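Local atomic coordinates of putative cytochrome P450 120 (Synechocystis sp., PDB entry 2VE3), a protein that binds heme and retinoic acid and probably works as a monooxygenase of the cytochrome P450 family, inserting oxygen into a bound organic substrate. Residues P114-L117 / D118-L121; E292-A295 / E296-K299; A405-L408 / I409-F412. All blocks are in the same frame, centred on the assembly; numbering follows the deposited sequence.

Overall arrangement
All three contacts are local, each made within one unbroken run of eight residues, so none closes a long loop and none nests in or crosses another; along the chain they come in series. Interaction 1 spans the short helix 114-118 and the turn that leads into helix 121-137. Interaction 2 opens the short helix 295-298 and touches interaction 1, where Asp118 and Leu121 meet Ala295; their centres are 11 Å apart. Interaction 3 is the last stretch of helix 394-411, leading into strand 412-416; Leu293 and Leu298 of interaction 2 pack on its Thr406 and Arg407. Interaction 2 thus sits between the other two, which do not touch each other.

Interaction 1. Residues P114-L117 / D118-L121; sequences PRTL and DSYL
Ser119 N bonds to Arg115 O at 3.1 Å as the short helix 114-118 of this P450 fold runs out, just ahead of helix 121-137. One residue on, the pattern tightens: Tyr120 N gives its stronger bond to Leu117 O, three residues back, with a weak second one to Thr116 O. The first of these reaches its carbonyl from well above the plane, 67° out of it, not along a lone pair. Ser119 turns its hydroxyl back onto the same helix end, OG giving a hydrogen bond of 2.7 Å to Thr116 O; OG can do so because it stands between the backbone N and the carbonyl carbon (chi1 67°). Thr116 O thereby takes the serine hydroxyl as well as the weak amide bond, and it also lies over one face of the Tyr120 ring, 3.5 Å above the plane and toward the rim. Thr116 and Tyr120 run side by side, with CG2 of the threonine near the phenol end. The side chain of Leu117 slants past that of Tyr120. An alanine in place of Tyr120 would probably leave Leu117 CD2 and Thr116 CG2 without the surface they pack on. Outside the turn, Leu117 also touches Glu395 and Leu121 touches Leu399 and Leu403, all on helix 394-411. The leucine-tyrosine contact is made by one methyl, Leu117 CD2, which sits 3.9 Å from Tyr120 CD2.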
loop_
_atom_site.group_PDB
_atom_site.type_symbol
_atom_site.label_atom_id
_atom_site.label_comp_id
_atom_site.label_asym_id
_atom_site.label_seq_id
_atom_site.Cartn_x
_atom_site.Cartn_y
_atom_site.Cartn_z
ATOM N N PRO A 114 -2.156 9.053 17.129
ATOM C CA PRO A 114 -1.704 10.410 16.824
ATOM C C PRO A 114 -0.403 10.826 17.523
ATOM O O PRO A 114 0.456 11.438 16.887
ATOM C CB PRO A 114 -2.878 11.277 17.291
ATOM C CG PRO A 114 -4.064 10.425 17.017
ATOM C CD PRO A 114 -3.624 9.007 17.306
ATOM N N ARG A 115 -0.256 10.495 18.805
ATOM C CA ARG A 115 0.950 10.870 19.549
ATOM C C ARG A 115 2.143 9.958 19.277
ATOM O O ARG A 115 3.276 10.413 19.301
ATOM C CB ARG A 115 0.671 10.977 21.057
ATOM C CG ARG A 115 0.008 12.293 21.461
ATOM C CD ARG A 115 -0.213 12.383 22.965
ATOM N NE ARG A 115 -1.181 11.392 23.449
ATOM C CZ ARG A 115 -1.214 10.916 24.693
ATOM N NH1 ARG A 115 -0.324 11.327 25.596
ATOM N NH2 ARG A 115 -2.131 10.017 25.036
ATOM N N THR A 116 1.886 8.680 19.023
ATOM C CA THR A 116 2.955 7.709 18.724
ATOM C C THR A 116 3.581 8.015 17.359
ATOM O O THR A 116 4.775 7.799 17.143
ATOM C CB THR A 116 2.431 6.251 18.728
ATOM O OG1 THR A 116 1.808 5.963 19.985
ATOM C CG2 THR A 116 3.568 5.238 18.479
ATOM N N LEU A 117 2.753 8.505 16.446
ATOM C CA LEU A 117 3.218 8.939 15.139
ATOM C C LEU A 117 4.091 10.187 15.269
ATOM O O LEU A 117 5.129 10.298 14.615
ATOM C CB LEU A 117 2.026 9.209 14.223
ATOM C CG LEU A 117 1.124 8.031 13.867
ATOM C CD1 LEU A 117 0.004 8.540 12.994
ATOM C CD2 LEU A 117 1.887 6.900 13.173
ATOM N N ASP A 118 3.660 11.114 16.127
ATOM C CA ASP A 118 4.421 12.322 16.428
ATOM C C ASP A 118 5.828 11.969 16.917
ATOM O O ASP A 118 6.804 12.622 16.543
ATOM C CB ASP A 118 3.682 13.172 17.465
ATOM C CG ASP A 118 2.431 13.861 16.901
ATOM O OD1 ASP A 118 1.974 13.521 15.787
ATOM O OD2 ASP A 118 1.895 14.756 17.593
ATOM N N SER A 119 5.931 10.912 17.723
ATOM C CA SER A 119 7.225 10.444 18.228
ATOM C C SER A 119 8.088 9.734 17.189
ATOM O O SER A 119 9.289 9.565 17.404
ATOM C CB SER A 119 7.052 9.559 19.477
ATOM O OG SER A 119 6.409 8.333 19.185
ATOM N N TYR A 120 7.490 9.319 16.069
ATOM C CA TYR A 120 8.247 8.687 14.975
ATOM C C TYR A 120 9.098 9.692 14.187
ATOM O O TYR A 120 10.107 9.325 13.582
ATOM C CB TYR A 120 7.308 7.954 14.009
ATOM C CG TYR A 120 6.776 6.608 14.475
ATOM C CD1 TYR A 120 7.479 5.824 15.393
ATOM C CD2 TYR A 120 5.586 6.093 13.951
ATOM C CE1 TYR A 120 6.994 4.571 15.803
ATOM C CE2 TYR A 120 5.093 4.845 14.347
ATOM C CZ TYR A 120 5.800 4.090 15.275
ATOM O OH TYR A 120 5.326 2.857 15.669
ATOM N N LEU A 121 8.688 10.955 14.208
ATOM C CA LEU A 121 9.261 11.989 13.331
ATOM C C LEU A 121 10.787 12.176 13.292
ATOM O O LEU A 121 11.364 12.139 12.198
ATOM C CB LEU A 121 8.589 13.340 13.567
ATOM C CG LEU A 121 7.274 13.533 12.837
ATOM C CD1 LEU A 121 6.996 15.010 12.758
ATOM C CD2 LEU A 121 7.396 12.938 11.445
#

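Interaction 2. Residues E292-A295 / E296-K299; sequences ELTA and ETLK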
loop_
_atom_site.group_PDB
_atom_site.type_symbol
_atom_site.label_atom_id
_atom_site.label_comp_id
_atom_site.label_asym_id
_atom_site.label_seq_id
_atom_site.Cartn_x
_atom_site.Cartn_y
_atom_site.Cartn_z
ATOM N N GLU A 292 14.439 22.767 11.839
ATOM C CA GLU A 292 13.283 22.803 12.734
ATOM C C GLU A 292 11.992 22.450 11.990
ATOM O O GLU A 292 11.432 23.273 11.254
ATOM C CB GLU A 292 13.166 24.176 13.394
ATOM N N LEU A 293 11.547 21.207 12.187
ATOM C CA LEU A 293 10.310 20.694 11.602
ATOM C C LEU A 293 9.633 19.741 12.597
ATOM O O LEU A 293 10.160 18.661 12.886
ATOM C CB LEU A 293 10.602 19.979 10.272
ATOM C CG LEU A 293 9.442 19.540 9.363
ATOM C CD1 LEU A 293 9.955 19.082 8.004
ATOM C CD2 LEU A 293 8.580 18.454 9.995
ATOM N N THR A 294 8.473 20.147 13.111
ATOM C CA THR A 294 7.715 19.351 14.084
ATOM C C THR A 294 6.463 18.725 13.488
ATOM O O THR A 294 6.067 19.046 12.373
ATOM C CB THR A 294 7.280 20.196 15.303
ATOM O OG1 THR A 294 7.096 21.557 14.901
ATOM C CG2 THR A 294 8.324 20.127 16.409
ATOM N N ALA A 295 5.840 17.838 14.257
ATOM C CA ALA A 295 4.576 17.214 13.887
ATOM C C ALA A 295 3.456 18.236 13.692
ATOM O O ALA A 295 2.557 18.028 12.877
ATOM C CB ALA A 295 4.180 16.180 14.932
ATOM N N GLU A 296 3.510 19.333 14.442
ATOM C CA GLU A 296 2.491 20.373 14.331
ATOM C C GLU A 296 2.730 21.251 13.092
ATOM O O GLU A 296 1.798 21.863 12.574
ATOM C CB GLU A 296 2.397 21.213 15.622
ATOM C CG GLU A 296 2.424 20.400 16.956
ATOM C CD GLU A 296 1.457 19.199 16.989
ATOM O OE1 GLU A 296 1.923 18.052 16.764
ATOM O OE2 GLU A 296 0.240 19.397 17.229
ATOM N N THR A 297 3.976 21.295 12.617
ATOM C CA THR A 297 4.326 22.007 11.384
ATOM C C THR A 297 3.725 21.347 10.129
ATOM O O THR A 297 3.152 22.029 9.266
ATOM C CB THR A 297 5.856 22.155 11.250
ATOM O OG1 THR A 297 6.328 23.055 12.267
ATOM C CG2 THR A 297 6.251 22.694 9.870
ATOM N N LEU A 298 3.853 20.027 10.040
ATOM C CA LEU A 298 3.261 19.243 8.950
ATOM C C LEU A 298 1.728 19.280 8.934
ATOM O O LEU A 298 1.105 18.987 7.910
ATOM C CB LEU A 298 3.731 17.788 9.036
ATOM C CG LEU A 298 5.229 17.482 8.940
ATOM C CD1 LEU A 298 5.507 16.059 9.404
ATOM C CD2 LEU A 298 5.779 17.717 7.532
ATOM N N LYS A 299 1.126 19.624 10.075
ATOM C CA LYS A 299 -0.333 19.801 10.165
ATOM C C LYS A 299 -0.796 21.169 9.666
ATOM O O LYS A 299 -1.989 21.468 9.675
ATOM C CB LYS A 299 -0.824 19.576 11.597
ATOM C CG LYS A 299 -0.987 18.122 11.975
ATOM C CD LYS A 299 -0.936 17.964 13.478
ATOM C CE LYS A 299 -1.097 16.509 13.910
ATOM N NZ LYS A 299 0.036 15.665 13.465
#
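Thr294 O faces the first turn of a short, weakly bonded helix and takes two weak backbone bonds, from Thr297 N at 3.1 Å and from Leu298 N at 3.4 Å; of the two, the second is much straighter. The threonine side chains meet in front of this turn. They cross at about a right angle, and their hydroxyls, Thr294 OG1 and Thr297 OG1, share a hydrogen bond of 3.1 Å in which either could be the donor. Thr297 OG1 is anti to its own carbonyl carbon and lies beside the backbone N (chi1 -68°), which turns the hydroxyl back toward Thr294.

Leu293 and Leu298 make the apolar half of the contact, again crossing nearly at right angles. One methyl does the work: Leu293 CD2 lies 3.6 Å from Leu298 CG and also touches both methyls of that leucine. The pair continues into the protein, since Leu293 packs on Leu403 and Thr406 of helix 394-411 and Leu298 on Thr406 and on Leu121.

The polar side chains of the turn, Glu296 and Lys299, lie toward Asp118. Glu296 bends at chi2 (-48°), which folds its carboxylate back beside Ala295, with OE1 3.5 Å from Ala295 CB. Lys299 lays its chain along Ala295 O, and its ammonium has a long, weak ion pair with Asp118. The carboxylate of Asp118 also lies close to that of Glu296, so the lysine probably eases the crowding of two like charges.

Taken together, this is the entry of a loop into a short helix on the surface of the P450 fold, its single turn packed against helices 121-137 and 394-411 away from the heme.

Interaction 3. Residues A405-L408 / I409-F412; sequences ATRL and IQQF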
loop_
_atom_site.group_PDB
_atom_site.type_symbol
_atom_site.label_atom_id
_atom_site.label_comp_id
_atom_site.label_asym_id
_atom_site.label_seq_id
_atom_site.Cartn_x
_atom_site.Cartn_y
_atom_site.Cartn_z
ATOM N N ALA A 405 7.725 14.702 1.080
ATOM C CA ALA A 405 7.295 15.721 0.150
ATOM C C ALA A 405 7.875 17.067 0.581
ATOM O O ALA A 405 8.389 17.823 -0.257
ATOM C CB ALA A 405 5.779 15.780 0.115
ATOM N N THR A 406 7.817 17.323 1.887
ATOM C CA THR A 406 8.246 18.584 2.473
ATOM C C THR A 406 9.751 18.783 2.353
ATOM O O THR A 406 10.203 19.785 1.824
ATOM C CB THR A 406 7.762 18.718 3.953
ATOM O OG1 THR A 406 6.335 18.840 3.985
ATOM C CG2 THR A 406 8.379 19.939 4.635
ATOM N N ARG A 407 10.525 17.820 2.834
ATOM C CA ARG A 407 11.989 17.917 2.758
ATOM C C ARG A 407 12.548 17.936 1.342
ATOM O O ARG A 407 13.568 18.585 1.088
ATOM C CB ARG A 407 12.651 16.809 3.562
ATOM C CG ARG A 407 12.470 16.944 5.050
ATOM C CD ARG A 407 12.994 18.266 5.564
ATOM N NE ARG A 407 13.250 18.186 6.994
ATOM C CZ ARG A 407 13.487 19.222 7.793
ATOM N NH1 ARG A 407 13.480 20.460 7.309
ATOM N NH2 ARG A 407 13.711 19.008 9.091
ATOM N N LEU A 408 11.896 17.221 0.427
ATOM C CA LEU A 408 12.348 17.170 -0.955
ATOM C C LEU A 408 12.105 18.500 -1.667
ATOM O O LEU A 408 12.995 19.014 -2.342
ATOM C CB LEU A 408 11.679 16.021 -1.717
ATOM C CG LEU A 408 11.971 15.951 -3.227
ATOM C CD1 LEU A 408 13.443 15.714 -3.529
ATOM C CD2 LEU A 408 11.093 14.906 -3.921
ATOM N N ILE A 409 10.909 19.055 -1.507
ATOM C CA ILE A 409 10.573 20.310 -2.173
ATOM C C ILE A 409 11.311 21.524 -1.575
ATOM O O ILE A 409 11.720 22.426 -2.305
ATOM C CB ILE A 409 9.034 20.508 -2.296
ATOM C CG1 ILE A 409 8.501 19.573 -3.386
ATOM C CG2 ILE A 409 8.681 21.970 -2.634
ATOM C CD1 ILE A 409 6.995 19.559 -3.560
ATOM N N GLN A 410 11.502 21.541 -0.255
ATOM C CA GLN A 410 12.232 22.655 0.375
ATOM C C GLN A 410 13.700 22.745 -0.066
ATOM O O GLN A 410 14.259 23.842 -0.167
ATOM C CB GLN A 410 12.083 22.657 1.907
ATOM C CG GLN A 410 12.988 21.702 2.660
ATOM C CD GLN A 410 13.065 21.994 4.152
ATOM O OE1 GLN A 410 12.544 21.235 4.968
ATOM N NE2 GLN A 410 13.723 23.092 4.517
ATOM N N GLN A 411 14.307 21.600 -0.356
ATOM C CA GLN A 411 15.724 21.548 -0.726
ATOM C C GLN A 411 16.013 21.438 -2.228
ATOM O O GLN A 411 17.054 21.916 -2.689
ATOM C CB GLN A 411 16.407 20.383 -0.010
ATOM C CG GLN A 411 16.387 20.491 1.491
ATOM C CD GLN A 411 16.791 19.200 2.140
ATOM O OE1 GLN A 411 17.895 18.690 1.910
ATOM N NE2 GLN A 411 15.900 18.652 2.959
ATOM N N PHE A 412 15.129 20.789 -2.986
ATOM C CA PHE A 412 15.432 20.515 -4.396
ATOM C C PHE A 412 14.303 20.788 -5.382
ATOM O O PHE A 412 13.122 20.618 -5.067
ATOM C CB PHE A 412 15.847 19.053 -4.597
ATOM C CG PHE A 412 17.085 18.642 -3.843
ATOM C CD1 PHE A 412 18.345 18.809 -4.405
ATOM C CD2 PHE A 412 16.982 18.039 -2.579
ATOM C CE1 PHE A 412 19.500 18.398 -3.706
ATOM C CE2 PHE A 412 18.121 17.630 -1.879
ATOM C CZ PHE A 412 19.382 17.810 -2.440
#
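Arg407 NH1 donates to Gln410 OE1 at 2.6 Å, the side-chain bond at the heart of the last two turns of helix 394-411, the L helix of the P450 fold, which follows the loop of the heme-ligating cysteine. The bond is fairly straight, 159° at the hydrogen, and the oxygen comes to the edge of the guanidinium, near its plane. The two side chains lie alongside each other and point the same way, guanidinium and amide planes 31° apart. Gln410 achieves this with CG between its backbone N and carbonyl carbon (chi1 81°) and the chain extended beyond, while Arg407 bends at chi2 to meet it; Arg407 CD also lies against the same amide oxygen.

Behind the pair runs the helix backbone, with Ile409 N bonded to Ala405 O and Gln410 N to Thr406 O at 3.0 Å. The following rung, Gln411 N to Arg407 O, is weak. Gln411 slants across Arg407, the guanidinium and amide planes steeply turned to each other, and extends its amide past Arg407 O; its NE2 is bonded to Gln129 of helix 121-137.

Further out, the guanidinium is fixed from other directions. NH2 forms a salt bridge with Asp125 and a hydrogen bond to Gln291 O, so Asp125 of helix 121-137 probably balances much of the charge of Arg407, and the group links that helix to the loop after helix 274-285. On another flank Ile409 packs on Val280 and Phe266.

Phe412 is the first residue to leave helical geometry, as the chain passes into strand 412-416, yet its N still bonds to Leu408 O at 2.8 Å.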